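Local coordinates for protein RNA-dependent RNA polymerase (PDB 6DX1) that probably removes ubiquitin from conjugates as the viral OTU-domain cysteine protease of a nairovirus polymerase protein, at residues 41-46 / 101-106; 11-14 / 18-21; 117-122 / 126-131. All coordinates share one frame; numbering follows the deposited sequence.

How the contacts relate
Contact 1 is buried near the centre of the chain and joins two helices by apolar packing of rings on a glutamate stem. Contacts 2 and 3 are hairpins of one mixed sheet, held chiefly by backbone hydrogen bonds. Contact 2 lies at an outer edge of the sheet, with mostly exposed side chains; contact 3 lies further in, with a buried aromatic residue on each face and a wetter end. Strands 17-25 and 125-132 are neighbours, so the two hairpins meet directly, probably through hydrogen bonds from Arg-131 N to Ser-18 O and from Gly-129 N to Ala-20 O. Contact 3 in turn packs against contact 1 through Phe-117, tying helices to sheet.

Contact 1: residues 41-46 / 101-106; sequences CFFRAV and SVEAEI
Glu-103 OE2, 4.1 Å from Phe-43 CZ, is gripped by two phenol groups, being hydrogen-bonded to the hydroxyls of Tyr-88 and Tyr-97. The other carboxylate oxygen, OE1, accepts a hydrogen bond from the backbone N of Gly-100, just ahead of helix 101-111. A bend in the Glu-103 chain (chi2 79°) folds the carboxylate back toward this N-terminal end, where the helix dipole would probably help to stabilise a negative charge. With both oxygens held, the rotation of the group is largely fixed.

The same bend leaves the aliphatic stem of Glu-103 to two phenylalanines of helix 41-51. Phe-42 brings the outer part of its ring to the root of the side chain, with CE2 3.4 Å from Glu-103 CB, while its CZ reaches the backbone of the next residue, 3.8 Å from Ala-104 N. Phe-43 meets the stem one carbon further out: its CE1 lies 3.6 Å from Glu-103 CG, and its ring plane is steeply inclined to the carboxylate, at 65°. The two rings also touch each other, the edge of Phe-42 being set over the rim of one face of Phe-43, with CD2 of Phe-42 3.8 Å above the Phe-43 plane. Val-46 CG2 sits above one face of Phe-42, toward its rim.

The axes of segments 41-46 and 101-106 approach to 11.0 Å at 29°, a wide spacing bridged by the two rings and the glutamate stem. In OTU cysteine proteases the nucleophilic cysteine stands at the start of such a central helix, and Cys-41 probably fills that role here. Phe-43 continues onto Trp-57 and Val-60 of helix 57-70, whereas Phe-42 and Ala-104 rest on Phe-117 of strand 114-120.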
ATOM      1  N   CYS A  41       5.277  -0.650   9.595  1.00 17.91           N
ATOM      2  CA  CYS A  41       4.501  -1.813   9.167  1.00 18.07           C
ATOM      3  C   CYS A  41       4.141  -1.777   7.675  1.00 17.25           C
ATOM      4  O   CYS A  41       4.102  -2.833   7.032  1.00 17.23           O
ATOM      5  CB  CYS A  41       3.235  -1.932  10.019  1.00 18.18           C
ATOM      6  SG  CYS A  41       2.214  -0.448  10.004  1.00 19.74           S
ATOM      7  N   PHE A  42       3.843  -0.595   7.112  1.00 17.42           N
ATOM      8  CA  PHE A  42       3.560  -0.534   5.673  1.00 16.57           C
ATOM      9  C   PHE A  42       4.735  -1.086   4.865  1.00 16.45           C
ATOM     10  O   PHE A  42       4.571  -1.959   4.001  1.00 15.85           O
ATOM     11  CB  PHE A  42       3.255   0.908   5.230  1.00 16.97           C
ATOM     12  CG  PHE A  42       3.198   1.058   3.730  1.00 17.39           C
ATOM     13  CD1 PHE A  42       2.007   0.851   3.049  1.00 20.34           C
ATOM     14  CD2 PHE A  42       4.339   1.337   3.001  1.00 16.45           C
ATOM     15  CE1 PHE A  42       1.953   0.943   1.664  1.00 20.73           C
ATOM     16  CE2 PHE A  42       4.298   1.411   1.613  1.00 18.44           C
ATOM     17  CZ  PHE A  42       3.099   1.220   0.941  1.00 18.85           C
ATOM     18  N   PHE A  43       5.939  -0.595   5.160  1.00 17.48           N
ATOM     19  CA  PHE A  43       7.131  -1.043   4.451  1.00 17.33           C
ATOM     20  C   PHE A  43       7.457  -2.499   4.753  1.00 16.64           C
ATOM     21  O   PHE A  43       8.025  -3.199   3.900  1.00 17.18           O
ATOM     22  CB  PHE A  43       8.302  -0.134   4.833  1.00 17.72           C
ATOM     23  CG  PHE A  43       8.078   1.307   4.463  1.00 17.47           C
ATOM     24  CD1 PHE A  43       8.124   1.699   3.129  1.00 18.77           C
ATOM     25  CD2 PHE A  43       7.812   2.261   5.439  1.00 18.56           C
ATOM     26  CE1 PHE A  43       7.923   3.023   2.775  1.00 20.14           C
ATOM     27  CE2 PHE A  43       7.605   3.591   5.096  1.00 21.34           C
ATOM     28  CZ  PHE A  43       7.659   3.976   3.758  1.00 20.43           C
ATOM     29  N   ARG A  44       7.132  -2.961   5.965  1.00 15.74           N
ATOM     30  CA  ARG A  44       7.329  -4.365   6.306  1.00 15.25           C
ATOM     31  C   ARG A  44       6.432  -5.265   5.465  1.00 16.34           C
ATOM     32  O   ARG A  44       6.850  -6.347   5.033  1.00 16.95           O
ATOM     33  CB  ARG A  44       7.038  -4.588   7.792  1.00 17.30           C
ATOM     34  CG  ARG A  44       8.062  -3.968   8.712  1.00 18.20           C
ATOM     35  CD  ARG A  44       7.623  -4.063  10.168  1.00 19.03           C
ATOM     36  NE  ARG A  44       8.672  -3.470  10.991  1.00 20.00           N
ATOM     37  CZ  ARG A  44       9.820  -4.082  11.258  1.00 19.71           C
ATOM     38  NH1 ARG A  44      10.039  -5.322  10.816  1.00 18.68           N
ATOM     39  NH2 ARG A  44      10.740  -3.468  11.983  1.00 20.78           N
ATOM     40  N   ALA A  45       5.190  -4.835   5.232  1.00 15.69           N
ATOM     41  CA  ALA A  45       4.271  -5.626   4.428  1.00 16.69           C
ATOM     42  C   ALA A  45       4.752  -5.700   2.986  1.00 18.00           C
ATOM     43  O   ALA A  45       4.739  -6.774   2.377  1.00 17.30           O
ATOM     44  CB  ALA A  45       2.859  -5.030   4.509  1.00 16.14           C
ATOM     45  N   VAL A  46       5.186  -4.567   2.425  1.00 17.30           N
ATOM     46  CA  VAL A  46       5.687  -4.588   1.052  1.00 16.35           C
ATOM     47  C   VAL A  46       6.970  -5.402   0.971  1.00 18.96           C
ATOM     48  O   VAL A  46       7.190  -6.148   0.005  1.00 18.19           O
ATOM     49  CB  VAL A  46       5.879  -3.156   0.525  1.00 18.10           C
ATOM     50  CG1 VAL A  46       6.478  -3.191  -0.893  1.00 17.73           C
ATOM     51  CG2 VAL A  46       4.531  -2.414   0.538  1.00 19.45           C
ATOM     52  N   SER A 101      -0.490   5.922   1.964  1.00 21.79           N
ATOM     53  CA  SER A 101      -0.979   6.268   0.630  1.00 20.51           C
ATOM     54  C   SER A 101       0.095   6.913  -0.235  1.00 20.51           C
ATOM     55  O   SER A 101       0.121   6.705  -1.456  1.00 22.59           O
ATOM     56  CB  SER A 101      -2.182   7.205   0.751  1.00 29.39           C
ATOM     57  OG  SER A 101      -3.214   6.564   1.484  1.00 36.51           O
ATOM     58  N   VAL A 102       0.969   7.731   0.361  1.00 20.01           N
ATOM     59  CA  VAL A 102       2.049   8.336  -0.418  1.00 20.55           C
ATOM     60  C   VAL A 102       2.897   7.256  -1.088  1.00 19.97           C
ATOM     61  O   VAL A 102       3.175   7.307  -2.293  1.00 20.57           O
ATOM     62  CB  VAL A 102       2.901   9.255   0.481  1.00 21.67           C
ATOM     63  CG1 VAL A 102       4.177   9.669  -0.221  1.00 22.56           C
ATOM     64  CG2 VAL A 102       2.093  10.487   0.878  1.00 27.08           C
ATOM     65  N   GLU A 103       3.309   6.254  -0.317  1.00 16.81           N
ATOM     66  CA  GLU A 103       4.162   5.204  -0.848  1.00 18.59           C
ATOM     67  C   GLU A 103       3.394   4.202  -1.703  1.00 17.66           C
ATOM     68  O   GLU A 103       3.983   3.575  -2.593  1.00 18.87           O
ATOM     69  CB  GLU A 103       4.860   4.502   0.311  1.00 19.17           C
ATOM     70  CG  GLU A 103       5.965   5.351   0.938  1.00 19.63           C
ATOM     71  CD  GLU A 103       5.451   6.435   1.888  1.00 21.84           C
ATOM     72  OE1 GLU A 103       4.350   6.302   2.466  1.00 20.00           O
ATOM     73  OE2 GLU A 103       6.174   7.435   2.070  1.00 22.78           O
ATOM     74  N   ALA A 104       2.094   4.021  -1.442  1.00 16.88           N
ATOM     75  CA  ALA A 104       1.296   3.169  -2.317  1.00 17.68           C
ATOM     76  C   ALA A 104       1.292   3.719  -3.738  1.00 16.90           C
ATOM     77  O   ALA A 104       1.461   2.958  -4.703  1.00 17.22           O
ATOM     78  CB  ALA A 104      -0.128   3.024  -1.776  1.00 19.19           C
ATOM     79  N   GLU A 105       1.146   5.044  -3.885  1.00 17.69           N
ATOM     80  CA  GLU A 105       1.260   5.653  -5.210  1.00 17.43           C
ATOM     81  C   GLU A 105       2.641   5.408  -5.801  1.00 19.95           C
ATOM     82  O   GLU A 105       2.767   4.974  -6.954  1.00 18.60           O
ATOM     83  CB  GLU A 105       0.980   7.161  -5.145  1.00 18.46           C
ATOM     84  CG  GLU A 105       1.166   7.834  -6.522  1.00 17.55           C
ATOM     85  CD  GLU A 105       1.154   9.355  -6.464  1.00 24.27           C
ATOM     86  OE1 GLU A 105       1.055   9.984  -7.537  1.00 25.33           O
ATOM     87  OE2 GLU A 105       1.213   9.918  -5.360  1.00 24.71           O
ATOM     88  N   ILE A 106       3.695   5.684  -5.020  1.00 16.95           N
ATOM     89  CA  ILE A 106       5.060   5.547  -5.529  1.00 16.94           C
ATOM     90  C   ILE A 106       5.320   4.116  -5.972  1.00 17.94           C
ATOM     91  O   ILE A 106       5.861   3.866  -7.055  1.00 17.51           O
ATOM     92  CB  ILE A 106       6.081   5.983  -4.462  1.00 18.69           C
ATOM     93  CG1 ILE A 106       5.999   7.487  -4.197  1.00 20.48           C
ATOM     94  CG2 ILE A 106       7.496   5.596  -4.897  1.00 19.05           C
ATOM     95  CD1 ILE A 106       6.821   7.930  -2.987  1.00 21.94           C
TER

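Contact 2: residues 11-14 / 18-21; sequences EHVF and SQAN
With CG1 of Val-13 opposite its own backbone N (chi1 172°), the CG2 methyl is left to reach across to Gln-19, whose CG is set between its backbone N and carbonyl carbon (chi1 70°). CG2 of Val-13 thereby comes to 3.5 Å from Gln-19 CD, and the two side chains cross at about a right angle. The methyl makes a van der Waals contact with the stem and amide of the glutamine on an otherwise exposed surface.

Glu-11 and Gln-19 form a hydrogen-bonded antiparallel pair: Glu-11 N donates to Gln-19 O over 2.8 Å, and Gln-19 N returns a bond to Glu-11 O at 2.9 Å. Beyond this pair the hairpin of strands 11-14 and 17-25 is broken by a classic beta bulge, in which Val-13 and Phe-14 both face Cys-17. The backbone of Val-13, with psi -60°, departs from extended geometry there. At the adjoining pair, His-12 with Ser-18, the side chains diverge, although Ser-18 CB still packs 3.3 Å from Glu-11 O. The hydroxyl of Ser-18 is hydrogen-bonded to Arg-131 NE on the next strand of the sheet.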
ATOM      1  N   GLU A  11     -14.554   3.615  -7.533  1.00 18.64           N
ATOM      2  CA  GLU A  11     -14.878   5.006  -7.835  1.00 19.03           C
ATOM      3  C   GLU A  11     -13.600   5.831  -7.838  1.00 20.07           C
ATOM      4  O   GLU A  11     -12.806   5.747  -6.895  1.00 19.74           O
ATOM      5  CB  GLU A  11     -15.865   5.554  -6.808  1.00 24.19           C
ATOM      6  CG  GLU A  11     -16.149   7.032  -6.976  1.00 29.29           C
ATOM      7  CD  GLU A  11     -17.362   7.473  -6.190  1.00 34.01           C
ATOM      8  OE1 GLU A  11     -18.490   7.351  -6.718  1.00 40.79           O
ATOM      9  OE2 GLU A  11     -17.181   7.930  -5.044  1.00 42.17           O
ATOM     10  N   HIS A  12     -13.405   6.629  -8.891  1.00 19.68           N
ATOM     11  CA  HIS A  12     -12.225   7.484  -8.972  1.00 20.71           C
ATOM     12  C   HIS A  12     -12.070   8.362  -7.736  1.00 20.98           C
ATOM     13  O   HIS A  12     -13.031   8.985  -7.259  1.00 19.03           O
ATOM     14  CB  HIS A  12     -12.295   8.374 -10.219  1.00 23.01           C
ATOM     15  CG  HIS A  12     -11.104   9.260 -10.387  1.00 21.73           C
ATOM     16  ND1 HIS A  12      -9.866   8.779 -10.757  1.00 20.85           N
ATOM     17  CD2 HIS A  12     -10.954  10.596 -10.215  1.00 24.43           C
ATOM     18  CE1 HIS A  12      -9.007   9.784 -10.816  1.00 20.56           C
ATOM     19  NE2 HIS A  12      -9.645  10.897 -10.492  1.00 22.45           N
ATOM     20  N   VAL A  13     -10.832   8.441  -7.240  1.00 18.86           N
ATOM     21  CA  VAL A  13     -10.460   9.372  -6.173  1.00 18.67           C
ATOM     22  C   VAL A  13      -9.564  10.486  -6.707  1.00 21.91           C
ATOM     23  O   VAL A  13      -9.914  11.668  -6.628  1.00 22.70           O
ATOM     24  CB  VAL A  13      -9.786   8.630  -4.992  1.00 20.96           C
ATOM     25  CG1 VAL A  13      -9.219   9.621  -3.977  1.00 25.22           C
ATOM     26  CG2 VAL A  13     -10.778   7.702  -4.313  1.00 21.53           C
ATOM     27  N   PHE A  14      -8.410  10.133  -7.263  1.00 20.10           N
ATOM     28  CA  PHE A  14      -7.357  11.070  -7.635  1.00 19.98           C
ATOM     29  C   PHE A  14      -6.295  10.323  -8.432  1.00 22.37           C
ATOM     30  O   PHE A  14      -5.808   9.295  -7.964  1.00 20.91           O
ATOM     31  CB  PHE A  14      -6.732  11.690  -6.384  1.00 21.02           C
ATOM     32  CG  PHE A  14      -5.638  12.684  -6.678  1.00 23.24           C
ATOM     33  CD1 PHE A  14      -4.314  12.282  -6.743  1.00 23.93           C
ATOM     34  CD2 PHE A  14      -5.937  14.023  -6.873  1.00 23.96           C
ATOM     35  CE1 PHE A  14      -3.306  13.191  -7.012  1.00 24.80           C
ATOM     36  CE2 PHE A  14      -4.929  14.938  -7.141  1.00 25.63           C
ATOM     37  CZ  PHE A  14      -3.607  14.518  -7.208  1.00 24.05           C
ATOM     38  N   SER A  18      -8.375   4.803  -6.747  1.00 17.65           N
ATOM     39  CA  SER A  18      -9.826   4.628  -6.696  1.00 17.61           C
ATOM     40  C   SER A  18     -10.203   3.925  -5.391  1.00 21.23           C
ATOM     41  O   SER A  18      -9.343   3.387  -4.682  1.00 19.59           O
ATOM     42  CB  SER A  18     -10.336   3.847  -7.918  1.00 18.80           C
ATOM     43  OG  SER A  18      -9.669   2.585  -8.054  1.00 19.33           O
ATOM     44  N   GLN A  19     -11.500   3.923  -5.067  1.00 17.04           N
ATOM     45  CA  GLN A  19     -11.950   3.373  -3.785  1.00 18.02           C
ATOM     46  C   GLN A  19     -13.310   2.706  -3.944  1.00 20.50           C
ATOM     47  O   GLN A  19     -14.060   3.006  -4.874  1.00 18.46           O
ATOM     48  CB  GLN A  19     -12.027   4.459  -2.702  1.00 20.32           C
ATOM     49  CG  GLN A  19     -13.150   5.462  -2.925  1.00 23.95           C
ATOM     50  CD  GLN A  19     -13.111   6.609  -1.928  1.00 30.67           C
ATOM     51  OE1 GLN A  19     -12.282   6.624  -1.021  1.00 33.00           O
ATOM     52  NE2 GLN A  19     -14.006   7.574  -2.099  1.00 34.03           N
ATOM     53  N   ALA A  20     -13.641   1.816  -3.006  1.00 18.30           N
ATOM     54  CA  ALA A  20     -14.891   1.070  -3.123  1.00 18.91           C
ATOM     55  C   ALA A  20     -15.329   0.546  -1.766  1.00 21.99           C
ATOM     56  O   ALA A  20     -14.497   0.271  -0.898  1.00 20.16           O
ATOM     57  CB  ALA A  20     -14.729  -0.104  -4.094  1.00 19.10           C
ATOM     58  N   ASN A  21     -16.647   0.388  -1.600  1.00 18.55           N
ATOM     59  CA  ASN A  21     -17.192  -0.437  -0.528  1.00 17.88           C
ATOM     60  C   ASN A  21     -17.234  -1.873  -1.027  1.00 20.32           C
ATOM     61  O   ASN A  21     -17.815  -2.144  -2.081  1.00 21.12           O
ATOM     62  CB  ASN A  21     -18.589   0.028  -0.122  1.00 19.28           C
ATOM     63  CG  ASN A  21     -18.568   1.392   0.507  1.00 23.65           C
ATOM     64  OD1 ASN A  21     -17.780   1.638   1.416  1.00 26.04           O
ATOM     65  ND2 ASN A  21     -19.401   2.308   0.010  1.00 23.32           N
TER

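Contact 3: residues 117-122 / 126-131; sequences FWKCED and VTQGIR
Strands 114-120 and 125-132 form a beta hairpin within the mixed sheet of the OTU domain, and its packing changes from one end to the other. The tight part begins at Phe-117 and Ile-130, a hydrogen-bonded pair in which Phe-117 N donates to Ile-130 O at 2.9 Å and Ile-130 N donates back to Phe-117 O. Their side chains run side by side, and the CG2 branch of Ile-130 presses on Phe-117 CB at 3.5 Å. On the other face, the indole of Trp-118 passes close to Gly-129, which has no side chain, with CE3 of Trp-118 4.1 Å from Gly-129 CA. Val-126 closes in beside it, its CG1 methyl 3.9 Å from Trp-118 CE3. The indole is fixed further by a hydrogen bond from NE1 to Asn-142 and by the rings of Phe-24 and Phe-30.

Toward the turn the backbone bonds persist, but side chains are partly exposed and water enters. Lys-119 N binds Gln-128 O, whereas Lys-119 O accepts from Thr-127 N, a split consistent with a classic bulge at Thr-127 and Gln-128. On this side Lys-119 stretches alongside Gln-128, its chain fully extended past CG; its NZ donates to a water and also makes a long salt bridge to Glu-121 OE1. Water links Thr-127 to Lys-119 and to Glu-121 of the turn. One molecule gives a hydrogen bond to Glu-121 OE1 and lies 2.8 Å from Thr-127 OG1; another accepts from Lys-119 NZ at 3.1 Å and is hydrogen-bonded to the same Thr-127 OG1 at 2.7 Å.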
ATOM      1  N   PHE A 117      -5.312  -1.423  -0.360  1.00 13.96           N
ATOM      2  CA  PHE A 117      -5.538  -1.440   1.088  1.00 14.59           C
ATOM      3  C   PHE A 117      -6.952  -1.941   1.347  1.00 17.64           C
ATOM      4  O   PHE A 117      -7.923  -1.285   0.943  1.00 17.97           O
ATOM      5  CB  PHE A 117      -5.431  -0.044   1.708  1.00 15.78           C
ATOM      6  CG  PHE A 117      -4.084   0.641   1.584  1.00 15.39           C
ATOM      7  CD1 PHE A 117      -2.964   0.005   1.064  1.00 19.08           C
ATOM      8  CD2 PHE A 117      -3.964   1.967   2.022  1.00 15.94           C
ATOM      9  CE1 PHE A 117      -1.738   0.683   0.981  1.00 18.93           C
ATOM     10  CE2 PHE A 117      -2.750   2.646   1.942  1.00 16.76           C
ATOM     11  CZ  PHE A 117      -1.640   2.011   1.427  1.00 17.77           C
ATOM     12  N   TRP A 118      -7.074  -3.045   2.079  1.00 14.58           N
ATOM     13  CA  TRP A 118      -8.373  -3.625   2.408  1.00 15.54           C
ATOM     14  C   TRP A 118      -8.678  -3.323   3.874  1.00 18.92           C
ATOM     15  O   TRP A 118      -7.990  -3.828   4.772  1.00 17.91           O
ATOM     16  CB  TRP A 118      -8.359  -5.131   2.153  1.00 16.11           C
ATOM     17  CG  TRP A 118      -8.096  -5.566   0.735  1.00 15.27           C
ATOM     18  CD1 TRP A 118      -6.952  -6.157   0.250  1.00 16.57           C
ATOM     19  CD2 TRP A 118      -9.014  -5.509  -0.367  1.00 18.62           C
ATOM     20  NE1 TRP A 118      -7.104  -6.460  -1.097  1.00 16.73           N
ATOM     21  CE2 TRP A 118      -8.362  -6.070  -1.492  1.00 18.34           C
ATOM     22  CE3 TRP A 118     -10.323  -5.027  -0.513  1.00 19.32           C
ATOM     23  CZ2 TRP A 118      -8.976  -6.166  -2.748  1.00 19.30           C
ATOM     24  CZ3 TRP A 118     -10.934  -5.125  -1.766  1.00 19.84           C
ATOM     25  CH2 TRP A 118     -10.262  -5.683  -2.861  1.00 17.87           C
ATOM     26  N   LYS A 119      -9.718  -2.521   4.114  1.00 15.63           N
ATOM     27  CA  LYS A 119     -10.049  -2.063   5.463  1.00 17.96           C
ATOM     28  C   LYS A 119     -10.717  -3.168   6.271  1.00 18.65           C
ATOM     29  O   LYS A 119     -11.727  -3.739   5.843  1.00 17.15           O
ATOM     30  CB  LYS A 119     -10.980  -0.850   5.387  1.00 17.94           C
ATOM     31  CG  LYS A 119     -11.452  -0.347   6.749  1.00 22.21           C
ATOM     32  CD  LYS A 119     -12.527   0.732   6.573  1.00 25.92           C
ATOM     33  CE  LYS A 119     -12.886   1.363   7.912  1.00 33.24           C
ATOM     34  NZ  LYS A 119     -14.062   2.262   7.768  1.00 36.20           N
ATOM     35  N   CYS A 120     -10.191  -3.445   7.466  1.00 18.50           N
ATOM     36  CA  CYS A 120     -10.735  -4.520   8.289  1.00 17.42           C
ATOM     37  C   CYS A 120     -10.557  -4.147   9.753  1.00 20.59           C
ATOM     38  O   CYS A 120      -9.430  -3.908  10.187  1.00 21.46           O
ATOM     39  CB  CYS A 120     -10.035  -5.852   7.981  1.00 19.64           C
ATOM     40  SG  CYS A 120     -10.507  -7.238   9.076  1.00 21.33           S
ATOM     41  N   GLU A 121     -11.653  -4.112  10.508  1.00 20.81           N
ATOM     42  CA  GLU A 121     -11.610  -3.674  11.895  1.00 24.06           C
ATOM     43  C   GLU A 121     -11.909  -4.764  12.916  1.00 24.39           C
ATOM     44  O   GLU A 121     -11.754  -4.514  14.116  1.00 26.84           O
ATOM     45  CB  GLU A 121     -12.578  -2.506  12.074  1.00 28.62           C
ATOM     46  CG  GLU A 121     -12.230  -1.398  11.107  1.00 35.42           C
ATOM     47  CD  GLU A 121     -13.171  -0.231  11.179  1.00 42.67           C
ATOM     48  OE1 GLU A 121     -14.322  -0.350  10.688  1.00 42.23           O
ATOM     49  OE2 GLU A 121     -12.757   0.815  11.733  1.00 45.24           O
ATOM     50  N   ASP A 122     -12.297  -5.966  12.488  1.00 22.31           N
ATOM     51  CA  ASP A 122     -12.640  -7.034  13.423  1.00 23.71           C
ATOM     52  C   ASP A 122     -11.834  -8.303  13.164  1.00 22.33           C
ATOM     53  O   ASP A 122     -12.211  -9.376  13.644  1.00 23.72           O
ATOM     54  CB  ASP A 122     -14.147  -7.327  13.377  1.00 25.29           C
ATOM     55  CG  ASP A 122     -14.615  -7.854  12.020  1.00 27.80           C
ATOM     56  OD1 ASP A 122     -13.780  -8.012  11.111  1.00 22.40           O
ATOM     57  OD2 ASP A 122     -15.832  -8.112  11.860  1.00 26.53           O
ATOM     58  N   VAL A 126     -13.535  -7.582   5.743  1.00 16.63           N
ATOM     59  CA  VAL A 126     -13.164  -6.374   5.021  1.00 15.93           C
ATOM     60  C   VAL A 126     -14.442  -5.660   4.608  1.00 19.12           C
ATOM     61  O   VAL A 126     -15.418  -6.307   4.216  1.00 18.57           O
ATOM     62  CB  VAL A 126     -12.309  -6.734   3.795  1.00 18.01           C
ATOM     63  CG1 VAL A 126     -12.184  -5.538   2.852  1.00 16.50           C
ATOM     64  CG2 VAL A 126     -10.917  -7.225   4.228  1.00 19.07           C
ATOM     65  N   THR A 127     -14.452  -4.326   4.700  1.00 17.15           N
ATOM     66  CA  THR A 127     -15.625  -3.551   4.303  1.00 20.48           C
ATOM     67  C   THR A 127     -15.348  -2.487   3.250  1.00 20.12           C
ATOM     68  O   THR A 127     -16.307  -1.939   2.688  1.00 19.10           O
ATOM     69  CB  THR A 127     -16.271  -2.872   5.523  1.00 21.54           C
ATOM     70  OG1 THR A 127     -15.345  -1.940   6.110  1.00 21.52           O
ATOM     71  CG2 THR A 127     -16.711  -3.924   6.544  1.00 23.44           C
ATOM     72  N   GLN A 128     -14.086  -2.182   2.956  1.00 19.14           N
ATOM     73  CA  GLN A 128     -13.733  -1.152   1.981  1.00 17.93           C
ATOM     74  C   GLN A 128     -12.384  -1.482   1.361  1.00 21.69           C
ATOM     75  O   GLN A 128     -11.557  -2.178   1.959  1.00 18.81           O
ATOM     76  CB  GLN A 128     -13.622   0.245   2.611  1.00 19.75           C
ATOM     77  CG  GLN A 128     -14.835   0.772   3.309  1.00 25.88           C
ATOM     78  CD  GLN A 128     -14.613   2.187   3.817  1.00 30.29           C
ATOM     79  OE1 GLN A 128     -13.710   2.897   3.349  1.00 36.46           O
ATOM     80  NE2 GLN A 128     -15.431   2.605   4.770  1.00 33.95           N
ATOM     81  N   GLY A 129     -12.158  -0.932   0.175  1.00 19.11           N
ATOM     82  CA  GLY A 129     -10.856  -0.997  -0.460  1.00 17.85           C
ATOM     83  C   GLY A 129     -10.474   0.354  -1.031  1.00 19.09           C
ATOM     84  O   GLY A 129     -11.326   1.147  -1.430  1.00 19.80           O
ATOM     85  N   ILE A 130      -9.173   0.625  -1.027  1.00 16.03           N
ATOM     86  CA  ILE A 130      -8.627   1.755  -1.770  1.00 17.48           C
ATOM     87  C   ILE A 130      -7.458   1.218  -2.576  1.00 19.36           C
ATOM     88  O   ILE A 130      -6.692   0.376  -2.093  1.00 17.99           O
ATOM     89  CB  ILE A 130      -8.220   2.931  -0.852  1.00 21.33           C
ATOM     90  CG1 ILE A 130      -7.671   4.096  -1.672  1.00 18.49           C
ATOM     91  CG2 ILE A 130      -7.232   2.506   0.187  1.00 24.17           C
ATOM     92  CD1 ILE A 130      -7.940   5.450  -1.014  1.00 24.84           C
ATOM     93  N   ARG A 131      -7.354   1.656  -3.824  1.00 17.43           N
ATOM     94  CA  ARG A 131      -6.517   0.972  -4.796  1.00 17.83           C
ATOM     95  C   ARG A 131      -5.706   1.990  -5.579  1.00 20.10           C
ATOM     96  O   ARG A 131      -6.225   3.050  -5.940  1.00 19.35           O
ATOM     97  CB  ARG A 131      -7.412   0.143  -5.731  1.00 20.38           C
ATOM     98  CG  ARG A 131      -6.806  -0.351  -7.017  1.00 24.88           C
ATOM     99  CD  ARG A 131      -7.904  -1.083  -7.812  1.00 22.85           C
ATOM    100  NE  ARG A 131      -8.797  -0.177  -8.541  1.00 20.81           N
ATOM    101  CZ  ARG A 131      -9.302  -0.463  -9.735  1.00 23.16           C
ATOM    102  NH1 ARG A 131      -9.006  -1.626 -10.307  1.00 24.20           N
ATOM    103  NH2 ARG A 131     -10.093   0.402 -10.363  1.00 23.80           N
TER
HETATM  104  O   HOH W   1     -16.228   0.602   6.266  1.00 33.22           O
HETATM  105  O   HOH W   2     -14.193  -2.432   8.563  1.00 25.90           O